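Local atomic coordinates of hypothetical protein HI1011 (Haemophilus influenzae, PDB entry 1YZY), a protein that catalyses the ATP-dependent phosphorylation of 3-oxo-tetronate to 3-oxo-tetronate 4-phosphate, as a member of the four-carbon acid sugar kinase family. Residues A[346-351]-A[388-393]; A[369-374]-A[382-387]; A[25-30]-A[39-44]. All coordinates share one frame; numbering follows the deposited sequence.

Interaction 1: A[346-351]-A[388-393]; sequences GVTNFI and EDIFLA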
loop_
_atom_site.group_PDB
_atom_site.type_symbol
_atom_site.label_atom_id
_atom_site.label_comp_id
_atom_site.label_asym_id
_atom_site.label_seq_id
_atom_site.Cartn_x
_atom_site.Cartn_y
_atom_site.Cartn_z
ATOM N N GLY A 346 1.641 -19.095 -21.012
ATOM C CA GLY A 346 2.324 -17.934 -21.555
ATOM C C GLY A 346 1.651 -16.580 -21.377
ATOM O O GLY A 346 2.061 -15.606 -22.021
ATOM N N VAL A 347 0.584 -16.519 -20.583
ATOM C CA VAL A 347 -0.095 -15.249 -20.332
ATOM C C VAL A 347 0.800 -14.465 -19.371
ATOM O O VAL A 347 1.247 -15.006 -18.359
ATOM C CB VAL A 347 -1.504 -15.456 -19.728
ATOM C CG1 VAL A 347 -2.065 -14.134 -19.206
ATOM C CG2 VAL A 347 -2.441 -16.026 -20.784
ATOM N N THR A 348 1.101 -13.216 -19.720
ATOM C CA THR A 348 1.980 -12.388 -18.902
ATOM C C THR A 348 1.347 -11.217 -18.159
ATOM O O THR A 348 1.973 -10.650 -17.262
ATOM C CB THR A 348 3.204 -11.880 -19.716
ATOM O OG1 THR A 348 2.780 -11.305 -20.961
ATOM C CG2 THR A 348 4.167 -13.015 -19.980
ATOM N N ASN A 349 0.103 -10.888 -18.489
ATOM C CA ASN A 349 -0.585 -9.774 -17.840
ATOM C C ASN A 349 -1.883 -10.253 -17.192
ATOM O O ASN A 349 -2.744 -10.836 -17.860
ATOM C CB ASN A 349 -0.922 -8.671 -18.857
ATOM C CG ASN A 349 0.284 -8.201 -19.659
ATOM O OD1 ASN A 349 0.160 -7.881 -20.843
ATOM N ND2 ASN A 349 1.437 -8.100 -19.012
ATOM N N PHE A 350 -2.030 -10.007 -15.891
ATOM C CA PHE A 350 -3.235 -10.410 -15.167
ATOM C C PHE A 350 -3.934 -9.200 -14.553
ATOM O O PHE A 350 -3.331 -8.435 -13.807
ATOM C CB PHE A 350 -2.891 -11.397 -14.051
ATOM C CG PHE A 350 -2.299 -12.685 -14.536
ATOM C CD1 PHE A 350 -3.082 -13.834 -14.619
ATOM C CD2 PHE A 350 -0.962 -12.757 -14.903
ATOM C CE1 PHE A 350 -2.538 -15.040 -15.066
ATOM C CE2 PHE A 350 -0.407 -13.949 -15.350
ATOM C CZ PHE A 350 -1.199 -15.096 -15.432
ATOM N N ILE A 351 -5.211 -9.034 -14.869
ATOM C CA ILE A 351 -6.000 -7.930 -14.340
ATOM C C ILE A 351 -7.103 -8.527 -13.470
ATOM O O ILE A 351 -8.065 -9.092 -13.978
ATOM C CB ILE A 351 -6.621 -7.097 -15.490
ATOM C CG1 ILE A 351 -5.516 -6.588 -16.421
ATOM C CG2 ILE A 351 -7.425 -5.925 -14.935
ATOM C CD1 ILE A 351 -6.033 -5.888 -17.639
ATOM N N GLU A 388 9.765 -12.743 -11.958
ATOM C CA GLU A 388 9.722 -12.897 -13.410
ATOM C C GLU A 388 8.870 -11.831 -14.091
ATOM O O GLU A 388 8.031 -11.211 -13.457
ATOM C CB GLU A 388 9.205 -14.296 -13.775
ATOM C CG GLU A 388 7.871 -14.683 -13.134
ATOM C CD GLU A 388 7.486 -16.133 -13.404
ATOM O OE1 GLU A 388 7.829 -16.661 -14.486
ATOM O OE2 GLU A 388 6.839 -16.745 -12.529
ATOM N N ASP A 389 9.057 -11.676 -15.398
ATOM C CA ASP A 389 8.335 -10.688 -16.195
ATOM C C ASP A 389 6.827 -10.876 -16.307
ATOM O O ASP A 389 6.301 -11.059 -17.409
ATOM C CB ASP A 389 8.932 -10.608 -17.603
ATOM C CG ASP A 389 10.338 -10.017 -17.622
ATOM O OD1 ASP A 389 10.775 -9.442 -16.597
ATOM O OD2 ASP A 389 11.005 -10.125 -18.678
ATOM N N ILE A 390 6.130 -10.803 -15.181
ATOM C CA ILE A 390 4.681 -10.950 -15.164
ATOM C C ILE A 390 4.082 -9.674 -14.584
ATOM O O ILE A 390 4.502 -9.222 -13.520
ATOM C CB ILE A 390 4.242 -12.162 -14.290
ATOM C CG1 ILE A 390 4.872 -13.464 -14.810
ATOM C CG2 ILE A 390 2.722 -12.266 -14.248
ATOM C CD1 ILE A 390 4.422 -13.890 -16.200
ATOM N N PHE A 391 3.095 -9.109 -15.277
ATOM C CA PHE A 391 2.447 -7.883 -14.835
ATOM C C PHE A 391 1.053 -8.151 -14.297
ATOM O O PHE A 391 0.342 -9.023 -14.800
ATOM C CB PHE A 391 2.387 -6.865 -15.984
ATOM C CG PHE A 391 3.745 -6.502 -16.548
ATOM C CD1 PHE A 391 4.450 -5.404 -16.058
ATOM C CD2 PHE A 391 4.329 -7.272 -17.550
ATOM C CE1 PHE A 391 5.719 -5.080 -16.556
ATOM C CE2 PHE A 391 5.596 -6.955 -18.052
ATOM C CZ PHE A 391 6.290 -5.855 -17.550
ATOM N N LEU A 392 0.674 -7.417 -13.255
ATOM C CA LEU A 392 -0.644 -7.567 -12.635
ATOM C C LEU A 392 -1.271 -6.227 -12.230
ATOM O O LEU A 392 -0.574 -5.292 -11.842
ATOM C CB LEU A 392 -0.556 -8.460 -11.392
ATOM C CG LEU A 392 0.297 -9.731 -11.415
ATOM C CD1 LEU A 392 1.782 -9.386 -11.218
ATOM C CD2 LEU A 392 -0.178 -10.660 -10.312
ATOM N N ALA A 393 -2.589 -6.143 -12.354
ATOM C CA ALA A 393 -3.352 -4.961 -11.974
ATOM C C ALA A 393 -4.407 -5.506 -11.024
ATOM O O ALA A 393 -5.355 -6.169 -11.448
ATOM C CB ALA A 393 -4.014 -4.321 -13.191
#
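The ring of F350 and the branched side chain of I390 meet at the apolar centre of a parallel strand pair, 349-351 beside 391-393, in the nucleotide-binding C-terminal domain. I390 CG2 comes obliquely to the ring, 3.7 Å from F350 CE2, while V347 CG1 from the ring's own segment lies over one face near the rim. L392 shares this side of the sheet with F350. On the other side I351 CG2 rests 4.2 Å from A393 CB, and helix 404-410 packs on I351. The strands run only 10° from parallel, and three backbone bonds join them: F391 N to T348 O, F350 N to F391 O and A393 N to F350 O. On the far flank of 346-351, V249 of strand 248-252 bonds to the backbone of N349 and I351. At the polar margin, the N349 amide runs alongside the F391 side chain in the same direction, its plane turned 63° from the ring. With CG beside the backbone N (chi1 -53°), the amide reaches across to F391, and its OD1 makes a weak hydrogen bond to T248. The nearest approach between these two side chains is N349 ND2 to F391 CD2, 3.3 Å.

Interaction 2: A[369-374]-A[382-387]; sequences GFHIGK and WLKAVE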
loop_
_atom_site.group_PDB
_atom_site.type_symbol
_atom_site.label_atom_id
_atom_site.label_comp_id
_atom_site.label_asym_id
_atom_site.label_seq_id
_atom_site.Cartn_x
_atom_site.Cartn_y
_atom_site.Cartn_z
ATOM N N GLY A 369 6.768 -9.993 -4.024
ATOM C CA GLY A 369 6.942 -8.559 -4.089
ATOM C C GLY A 369 6.711 -8.093 -5.506
ATOM O O GLY A 369 6.617 -8.911 -6.426
ATOM N N PHE A 370 6.643 -6.782 -5.696
ATOM C CA PHE A 370 6.388 -6.228 -7.012
ATOM C C PHE A 370 7.075 -4.895 -7.227
ATOM O O PHE A 370 7.452 -4.215 -6.274
ATOM C CB PHE A 370 4.885 -5.992 -7.187
ATOM C CG PHE A 370 4.038 -7.200 -6.915
ATOM C CD1 PHE A 370 3.750 -8.107 -7.933
ATOM C CD2 PHE A 370 3.539 -7.440 -5.638
ATOM C CE1 PHE A 370 2.977 -9.239 -7.684
ATOM C CE2 PHE A 370 2.765 -8.569 -5.370
ATOM C CZ PHE A 370 2.483 -9.471 -6.396
ATOM N N HIS A 371 7.308 -4.572 -8.494
ATOM C CA HIS A 371 7.861 -3.291 -8.879
ATOM C C HIS A 371 6.644 -2.379 -9.098
ATOM O O HIS A 371 5.789 -2.751 -9.906
ATOM C CB HIS A 371 8.518 -3.379 -10.253
ATOM C CG HIS A 371 9.878 -3.995 -10.226
ATOM N ND1 HIS A 371 11.037 -3.250 -10.214
ATOM C CD2 HIS A 371 10.265 -5.293 -10.182
ATOM C CE1 HIS A 371 12.079 -4.059 -10.158
ATOM N NE2 HIS A 371 11.638 -5.304 -10.139
ATOM N N ILE A 372 6.549 -1.232 -8.427
ATOM C CA ILE A 372 5.353 -0.418 -8.653
ATOM C C ILE A 372 5.460 0.461 -9.903
ATOM O O ILE A 372 6.463 1.168 -10.108
ATOM C CB ILE A 372 5.141 0.461 -7.402
ATOM C CG1 ILE A 372 5.380 -0.361 -6.130
ATOM C CG2 ILE A 372 3.722 1.030 -7.403
ATOM C CD1 ILE A 372 4.226 -1.259 -5.737
ATOM N N GLY A 373 4.425 0.388 -10.739
ATOM C CA GLY A 373 4.395 1.137 -11.980
ATOM C C GLY A 373 3.301 2.175 -12.112
ATOM O O GLY A 373 2.677 2.572 -11.127
ATOM N N LYS A 374 3.039 2.573 -13.354
ATOM C CA LYS A 374 2.048 3.600 -13.665
ATOM C C LYS A 374 0.665 3.384 -13.078
ATOM O O LYS A 374 0.114 2.288 -13.120
ATOM C CB LYS A 374 1.959 3.803 -15.171
ATOM C CG LYS A 374 1.545 5.195 -15.588
ATOM C CD LYS A 374 2.068 5.470 -16.977
ATOM C CE LYS A 374 1.546 6.771 -17.526
ATOM N NZ LYS A 374 1.955 6.904 -18.950
ATOM N N TRP A 382 0.110 -0.335 -11.908
ATOM C CA TRP A 382 0.505 -1.507 -12.672
ATOM C C TRP A 382 1.649 -2.116 -11.875
ATOM O O TRP A 382 2.470 -1.387 -11.311
ATOM C CB TRP A 382 0.985 -1.123 -14.080
ATOM C CG TRP A 382 -0.057 -1.341 -15.123
ATOM C CD1 TRP A 382 -0.656 -0.390 -15.901
ATOM C CD2 TRP A 382 -0.674 -2.592 -15.465
ATOM N NE1 TRP A 382 -1.619 -0.969 -16.701
ATOM C CE2 TRP A 382 -1.650 -2.318 -16.453
ATOM C CE3 TRP A 382 -0.501 -3.916 -15.031
ATOM C CZ2 TRP A 382 -2.453 -3.324 -17.016
ATOM C CZ3 TRP A 382 -1.297 -4.914 -15.589
ATOM C CH2 TRP A 382 -2.262 -4.610 -16.572
ATOM N N LEU A 383 1.698 -3.443 -11.819
ATOM C CA LEU A 383 2.737 -4.136 -11.070
ATOM C C LEU A 383 3.528 -5.092 -11.959
ATOM O O LEU A 383 3.149 -5.372 -13.087
ATOM C CB LEU A 383 2.099 -4.949 -9.938
ATOM C CG LEU A 383 1.153 -4.318 -8.913
ATOM C CD1 LEU A 383 0.469 -5.417 -8.084
ATOM C CD2 LEU A 383 1.922 -3.370 -8.005
ATOM N N LYS A 384 4.677 -5.524 -11.467
ATOM C CA LYS A 384 5.479 -6.502 -12.167
ATOM C C LYS A 384 6.197 -7.267 -11.087
ATOM O O LYS A 384 6.831 -6.677 -10.222
ATOM C CB LYS A 384 6.498 -5.904 -13.124
ATOM C CG LYS A 384 7.113 -7.002 -14.004
ATOM C CD LYS A 384 8.275 -6.532 -14.846
ATOM C CE LYS A 384 9.577 -6.522 -14.061
ATOM N NZ LYS A 384 9.955 -7.879 -13.569
ATOM N N ALA A 385 6.048 -8.584 -11.116
ATOM C CA ALA A 385 6.668 -9.454 -10.139
ATOM C C ALA A 385 8.172 -9.267 -10.140
ATOM O O ALA A 385 8.756 -8.892 -11.153
ATOM C CB ALA A 385 6.315 -10.902 -10.450
ATOM N N VAL A 386 8.798 -9.471 -8.985
ATOM C CA VAL A 386 10.252 -9.366 -8.894
ATOM C C VAL A 386 10.897 -10.665 -9.411
ATOM O O VAL A 386 12.014 -10.650 -9.942
ATOM C CB VAL A 386 10.721 -9.078 -7.441
ATOM C CG1 VAL A 386 10.230 -7.712 -7.002
ATOM C CG2 VAL A 386 10.212 -10.144 -6.488
ATOM N N GLU A 387 10.161 -11.771 -9.278
ATOM C CA GLU A 387 10.604 -13.108 -9.698
ATOM C C GLU A 387 10.686 -13.345 -11.208
ATOM O O GLU A 387 11.540 -14.108 -11.668
ATOM C CB GLU A 387 9.696 -14.183 -9.090
ATOM C CG GLU A 387 9.733 -14.259 -7.570
ATOM C CD GLU A 387 8.732 -13.347 -6.878
ATOM O OE1 GLU A 387 8.207 -12.397 -7.493
ATOM O OE2 GLU A 387 8.463 -13.599 -5.691
HETATM O O HOH W 1 12.963 -8.211 -10.655
#
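F370 and L383 form the close-packed side of a beta hairpin built from strands 369-375 and 380-385. The L383 CD1 methyl makes a CH-pi contact over one face of the F370 ring, 4.3 Å from its centroid and 15° off the normal. The other methyl, L383 CD2, lies 3.9 Å from I372 CD1, and these two side chains run alongside each other in the same direction. L392 of the next strand also packs on F370. Backbone bonding is uneven: H371 N meets K384 O at 2.8 Å in the carbonyl plane, and G373 N reaches W382 O at 2.7 Å, whereas V386 N to G369 O is weak at 3.4 Å. W382 N approaches K374 O from above the carbonyl plane.

The H371 and K384 side is looser and partly exposed. K384 bends at chi3 and chi4 (83° and 61°), which brings NZ back to A385 O within its own strand. One water lies in the plane of the H371 ring, at its edge, linking NE2 to V386 O. H371 NE2 and K384 NZ stand 4.6 Å apart without touching. A lysine this near would probably disfavour a protonated histidine, although NZ also has a long, weak ion pair with D389. Apolar contact and short backbone hydrogen bonds thus hold the hairpin, while on the H371 side a water joins the two segments and the lysine amine is satisfied within its own strand.

Interaction 3: A[25-30]-A[39-44]; sequences STVQMN and SKVDAI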
loop_
_atom_site.group_PDB
_atom_site.type_symbol
_atom_site.label_atom_id
_atom_site.label_comp_id
_atom_site.label_asym_id
_atom_site.label_seq_id
_atom_site.Cartn_x
_atom_site.Cartn_y
_atom_site.Cartn_z
ATOM N N SER A 25 11.803 5.009 -8.398
ATOM C CA SER A 25 11.537 3.613 -8.769
ATOM C C SER A 25 11.361 2.838 -7.456
ATOM O O SER A 25 12.236 2.868 -6.591
ATOM C CB SER A 25 12.648 3.030 -9.657
ATOM O OG SER A 25 13.935 3.136 -9.085
ATOM N N THR A 26 10.230 2.153 -7.313
ATOM C CA THR A 26 9.901 1.449 -6.070
ATOM C C THR A 26 9.555 -0.046 -6.169
ATOM O O THR A 26 8.942 -0.501 -7.132
ATOM C CB THR A 26 8.702 2.171 -5.381
ATOM O OG1 THR A 26 9.005 3.565 -5.213
ATOM C CG2 THR A 26 8.379 1.562 -4.016
ATOM N N VAL A 27 9.967 -0.800 -5.156
ATOM C CA VAL A 27 9.672 -2.224 -5.055
ATOM C C VAL A 27 9.027 -2.449 -3.693
ATOM O O VAL A 27 9.595 -2.085 -2.662
ATOM C CB VAL A 27 10.940 -3.098 -5.154
ATOM C CG1 VAL A 27 10.625 -4.521 -4.727
ATOM C CG2 VAL A 27 11.463 -3.097 -6.572
ATOM N N GLN A 28 7.822 -2.999 -3.694
ATOM C CA GLN A 28 7.118 -3.278 -2.454
ATOM C C GLN A 28 7.112 -4.775 -2.137
ATOM O O GLN A 28 6.436 -5.557 -2.804
ATOM C CB GLN A 28 5.675 -2.771 -2.523
ATOM C CG GLN A 28 4.869 -3.038 -1.248
ATOM C CD GLN A 28 3.400 -2.700 -1.394
ATOM O OE1 GLN A 28 3.007 -1.957 -2.298
ATOM N NE2 GLN A 28 2.574 -3.250 -0.505
ATOM N N MET A 29 7.869 -5.161 -1.116
ATOM C CA MET A 29 7.935 -6.549 -0.686
ATOM C C MET A 29 6.880 -6.792 0.386
ATOM O O MET A 29 6.703 -5.968 1.279
ATOM C CB MET A 29 9.323 -6.859 -0.141
ATOM C CG MET A 29 10.430 -6.681 -1.164
ATOM S SD MET A 29 10.158 -7.635 -2.688
ATOM C CE MET A 29 11.485 -8.837 -2.601
ATOM N N ASN A 30 6.137 -7.884 0.267
ATOM C CA ASN A 30 5.114 -8.209 1.260
ATOM C C ASN A 30 5.741 -9.190 2.249
ATOM O O ASN A 30 5.873 -10.374 1.958
ATOM C CB ASN A 30 3.884 -8.821 0.588
ATOM C CG ASN A 30 3.292 -7.917 -0.489
ATOM O OD1 ASN A 30 3.162 -6.710 -0.300
ATOM N ND2 ASN A 30 2.927 -8.505 -1.623
ATOM N N SER A 39 17.425 -6.567 -8.142
ATOM C CA SER A 39 17.088 -5.352 -8.874
ATOM C C SER A 39 17.560 -4.074 -8.168
ATOM O O SER A 39 17.577 -3.999 -6.933
ATOM C CB SER A 39 15.580 -5.301 -9.108
ATOM O OG SER A 39 15.287 -4.592 -10.291
ATOM N N LYS A 40 17.954 -3.079 -8.963
ATOM C CA LYS A 40 18.424 -1.798 -8.442
ATOM C C LYS A 40 17.313 -0.756 -8.543
ATOM O O LYS A 40 16.982 -0.309 -9.640
ATOM C CB LYS A 40 19.636 -1.316 -9.244
ATOM C CG LYS A 40 20.700 -2.379 -9.517
ATOM C CD LYS A 40 21.475 -2.778 -8.266
ATOM C CE LYS A 40 22.449 -1.692 -7.829
ATOM N NZ LYS A 40 23.289 -2.141 -6.683
ATOM N N VAL A 41 16.721 -0.397 -7.406
ATOM C CA VAL A 41 15.650 0.607 -7.363
ATOM C C VAL A 41 15.988 1.742 -6.394
ATOM O O VAL A 41 16.964 1.656 -5.647
ATOM C CB VAL A 41 14.279 -0.001 -6.964
ATOM C CG1 VAL A 41 13.793 -0.953 -8.048
ATOM C CG2 VAL A 41 14.373 -0.699 -5.618
ATOM N N ASP A 42 15.179 2.799 -6.420
ATOM C CA ASP A 42 15.375 3.966 -5.567
ATOM C C ASP A 42 14.798 3.776 -4.172
ATOM O O ASP A 42 15.295 4.356 -3.207
ATOM C CB ASP A 42 14.721 5.206 -6.189
ATOM C CG ASP A 42 15.280 5.552 -7.546
ATOM O OD1 ASP A 42 16.508 5.418 -7.748
ATOM O OD2 ASP A 42 14.481 5.976 -8.409
ATOM N N ALA A 43 13.718 3.006 -4.080
ATOM C CA ALA A 43 13.054 2.753 -2.806
ATOM C C ALA A 43 12.481 1.337 -2.692
ATOM O O ALA A 43 11.992 0.767 -3.668
ATOM C CB ALA A 43 11.937 3.788 -2.587
ATOM N N ILE A 44 12.577 0.761 -1.502
ATOM C CA ILE A 44 12.025 -0.559 -1.258
ATOM C C ILE A 44 11.151 -0.444 -0.024
ATOM O O ILE A 44 11.607 0.022 1.013
ATOM C CB ILE A 44 13.112 -1.615 -0.990
ATOM C CG1 ILE A 44 14.099 -1.676 -2.157
ATOM C CG2 ILE A 44 12.463 -2.986 -0.794
ATOM C CD1 ILE A 44 15.315 -2.536 -1.884
#
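A chi1 of 55° sets S25 OG between its backbone N and carbonyl carbon, and D42, with CG beside its own N (chi1 -60°), swings its carboxylate over to meet it. The two residues close the start of a parallel strand pair, 26-30 beside 43-44, in the sugar-binding N-terminal domain. D42 OD2 accepts the S25 backbone N-H at 2.8 Å, on the anti side of the carboxylate and 27° out of its plane, and takes a weak hydrogen bond from S25 OG. In return, D42 N donates to S25 OG at 3.0 Å. Serine and aspartate therefore each use both backbone and side chain in the exchange. Regular strand pairing follows, with A43 N bonded to S25 O and V27 N to A43 O.

V27 and V41 supply the apolar part, their side chains crossing at about a right angle. V27 CG2 is pressed to 3.5 Å from V41 CG1, a close approach for two methyl carbons. Farther along, M29 CG lies 4.2 Å from I44 CG2. H371 and V386 also pack on V27, while T26, on the other side of the sheet, faces L19 and V20 of helix 9-20. T26 OG1 bonds to L24 O, and the T26 methyl CG2 lies 3.7 Å from A43 O.

How the interactions relate
The three contacts are set side by side across neighbouring strands. Interaction 2 lies in the middle, its centre about 10 Å from that of interaction 1 and 9 Å from that of interaction 3; the outer two are about 18 Å apart and do not touch. L392 O and L383 N join interactions 1 and 2 by a probable hydrogen bond, as I372 N and T26 O join 2 and 3. Along the chain, interaction 3 comes first, and interaction 2 is nested within the loop closed by interaction 1. The hairpin of the nucleotide-binding domain thus pairs directly with strand 26-30 of the sugar-binding domain, so that backbone hydrogen bonds between strands join the kinase's two domains.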